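Local coordinates for general secretion pathway protein C (Vibrio cholerae, PDB 2I6V), which is a component of the type II secretion system, probably required for exporting cholera toxin across the outer membrane, and is seen here as its periplasmic PDZ domain, at residues A[47-52]-A[58-63]. Numbering follows the deposited sequence.
Sequences NGLDLT and NTLFQS
L60 meets N47 and L49 across a thin, mostly apolar contact at the surface, with one amide end against a methyl. Its side chain leaves helix 54-62 with CG anti to the backbone N (chi1 -173°), which carries the branch toward the turn at 47-48. L60 CB stands back, 4.8 Å from L49 CD1. At CG the chain forks. The branch point itself, L60 CG, is 4.6 Å from L49 CD1. Both methyls approach L49 CD1, and one of them also reaches N47. L60 CD1 comes up to the amide end of N47, 3.9 Å from N47 ND2. L60 CD2 meets L49 CD1 at 4.2 Å. L60 CD1 is nearly as near to L49 CD1, at 4.3 Å, so this methyl of L49 faces both prongs of the fork.

The PDZ domain supplies the setting. Strands 42-46 and 49-50 form an antiparallel hairpin. N47 and G48 are the two middle residues of its turn, and both have positive phi, as in a type I' turn. Helix 54-62 follows a few residues later and lies near this hairpin. No hydrogen bond joins the two segments. The oxygen of the N47 amide is hydrogen-bonded: OD1 accepts from the backbone N of S71 in strand 69-76. L49 also touches V56 and M57 of the helix, and L60 also touches L46.

Each segment has its own polar fastening. S63 OG lies 2.8 Å from L60 O, in the carbonyl plane and on a lone pair, and S63 N bonds the same oxygen. In 47-52, D50 OD1 accepts a hydrogen bond from T52 N at 2.9 Å in an Asx turn. T52 OG1 bonds that oxygen too, and both donors stand above the same face of the carboxylate plane.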
loop_
_atom_site.group_PDB
_atom_site.type_symbol
_atom_site.label_atom_id
_atom_site.label_comp_id
_atom_site.label_asym_id
_atom_site.label_seq_id
_atom_site.Cartn_x
_atom_site.Cartn_y
_atom_site.Cartn_z
ATOM N N ASN A 47 -5.299 -3.726 -4.225
ATOM C CA ASN A 47 -6.146 -4.599 -5.045
ATOM C C ASN A 47 -7.223 -3.844 -5.837
ATOM O O ASN A 47 -8.326 -4.360 -6.059
ATOM C CB ASN A 47 -6.802 -5.681 -4.183
ATOM C CG ASN A 47 -5.800 -6.659 -3.615
ATOM O OD1 ASN A 47 -4.602 -6.572 -3.889
ATOM N ND2 ASN A 47 -6.287 -7.604 -2.819
ATOM N N GLY A 48 -6.909 -2.619 -6.254
ATOM C CA GLY A 48 -7.828 -1.824 -7.070
ATOM C C GLY A 48 -8.890 -1.095 -6.265
ATOM O O GLY A 48 -9.720 -0.370 -6.814
ATOM N N LEU A 49 -8.856 -1.284 -4.953
ATOM C CA LEU A 49 -9.817 -0.681 -4.056
ATOM C C LEU A 49 -9.181 0.536 -3.383
ATOM O O LEU A 49 -7.977 0.567 -3.121
ATOM C CB LEU A 49 -10.265 -1.693 -3.006
ATOM C CG LEU A 49 -11.041 -2.906 -3.546
ATOM C CD1 LEU A 49 -10.929 -4.091 -2.604
ATOM C CD2 LEU A 49 -12.498 -2.535 -3.797
ATOM N N ASP A 50 -10.007 1.531 -3.088
ATOM C CA ASP A 50 -9.516 2.815 -2.590
ATOM C C ASP A 50 -9.026 2.687 -1.143
ATOM O O ASP A 50 -9.799 2.352 -0.255
ATOM C CB ASP A 50 -10.655 3.835 -2.721
ATOM C CG ASP A 50 -10.223 5.269 -2.443
ATOM O OD1 ASP A 50 -9.218 5.501 -1.729
ATOM O OD2 ASP A 50 -10.935 6.166 -2.942
ATOM N N LEU A 51 -7.737 2.954 -0.908
ATOM C CA LEU A 51 -7.151 2.844 0.435
ATOM C C LEU A 51 -7.810 3.776 1.447
ATOM O O LEU A 51 -7.708 3.557 2.667
ATOM C CB LEU A 51 -5.642 3.154 0.402
ATOM C CG LEU A 51 -4.675 1.992 0.141
ATOM C CD1 LEU A 51 -3.271 2.506 -0.193
ATOM C CD2 LEU A 51 -4.615 1.022 1.315
ATOM N N THR A 52 -8.466 4.816 0.941
ATOM C CA THR A 52 -9.050 5.851 1.803
ATOM C C THR A 52 -10.484 5.534 2.217
ATOM O O THR A 52 -11.139 6.348 2.872
ATOM C CB THR A 52 -9.008 7.246 1.145
ATOM O OG1 THR A 52 -9.947 7.306 0.060
ATOM C CG2 THR A 52 -7.588 7.557 0.637
ATOM N N ASN A 58 -11.200 -2.432 5.940
ATOM C CA ASN A 58 -11.480 -3.401 6.995
ATOM C C ASN A 58 -11.932 -4.754 6.440
ATOM O O ASN A 58 -11.435 -5.809 6.836
ATOM C CB ASN A 58 -12.527 -2.859 7.957
ATOM C CG ASN A 58 -12.747 -3.776 9.132
ATOM O OD1 ASN A 58 -11.804 -4.116 9.854
ATOM N ND2 ASN A 58 -13.989 -4.198 9.328
ATOM N N THR A 59 -12.858 -4.711 5.491
ATOM C CA THR A 59 -13.384 -5.939 4.918
ATOM C C THR A 59 -12.280 -6.694 4.185
ATOM O O THR A 59 -12.146 -7.912 4.335
ATOM C CB THR A 59 -14.549 -5.642 3.987
ATOM O OG1 THR A 59 -15.644 -5.157 4.766
ATOM C CG2 THR A 59 -14.986 -6.898 3.248
ATOM N N LEU A 60 -11.485 -5.971 3.403
ATOM C CA LEU A 60 -10.377 -6.600 2.677
ATOM C C LEU A 60 -9.402 -7.264 3.654
ATOM O O LEU A 60 -8.990 -8.415 3.462
ATOM C CB LEU A 60 -9.655 -5.581 1.796
ATOM C CG LEU A 60 -8.570 -6.098 0.851
ATOM C CD1 LEU A 60 -9.147 -7.093 -0.160
ATOM C CD2 LEU A 60 -7.919 -4.928 0.137
ATOM N N PHE A 61 -9.061 -6.555 4.726
ATOM C CA PHE A 61 -8.115 -7.102 5.711
ATOM C C PHE A 61 -8.622 -8.349 6.438
ATOM O O PHE A 61 -7.828 -9.228 6.798
ATOM C CB PHE A 61 -7.699 -6.025 6.711
ATOM C CG PHE A 61 -6.960 -4.881 6.086
ATOM C CD1 PHE A 61 -6.030 -5.105 5.095
ATOM C CD2 PHE A 61 -7.199 -3.579 6.487
ATOM C CE1 PHE A 61 -5.346 -4.053 4.513
ATOM C CE2 PHE A 61 -6.517 -2.525 5.914
ATOM C CZ PHE A 61 -5.587 -2.764 4.923
ATOM N N GLN A 62 -9.934 -8.437 6.644
ATOM C CA GLN A 62 -10.527 -9.626 7.259
ATOM C C GLN A 62 -10.321 -10.874 6.399
ATOM O O GLN A 62 -10.421 -11.995 6.894
ATOM C CB GLN A 62 -12.021 -9.420 7.513
ATOM C CG GLN A 62 -12.335 -8.424 8.613
ATOM C CD GLN A 62 -13.830 -8.253 8.826
ATOM O OE1 GLN A 62 -14.260 -7.583 9.768
ATOM N NE2 GLN A 62 -14.631 -8.854 7.945
ATOM N N SER A 63 -10.035 -10.675 5.114
ATOM C CA SER A 63 -9.893 -11.784 4.175
ATOM C C SER A 63 -8.431 -12.097 3.885
ATOM O O SER A 63 -8.121 -13.000 3.107
ATOM C CB SER A 63 -10.592 -11.446 2.854
ATOM O OG SER A 63 -9.753 -10.639 2.031
#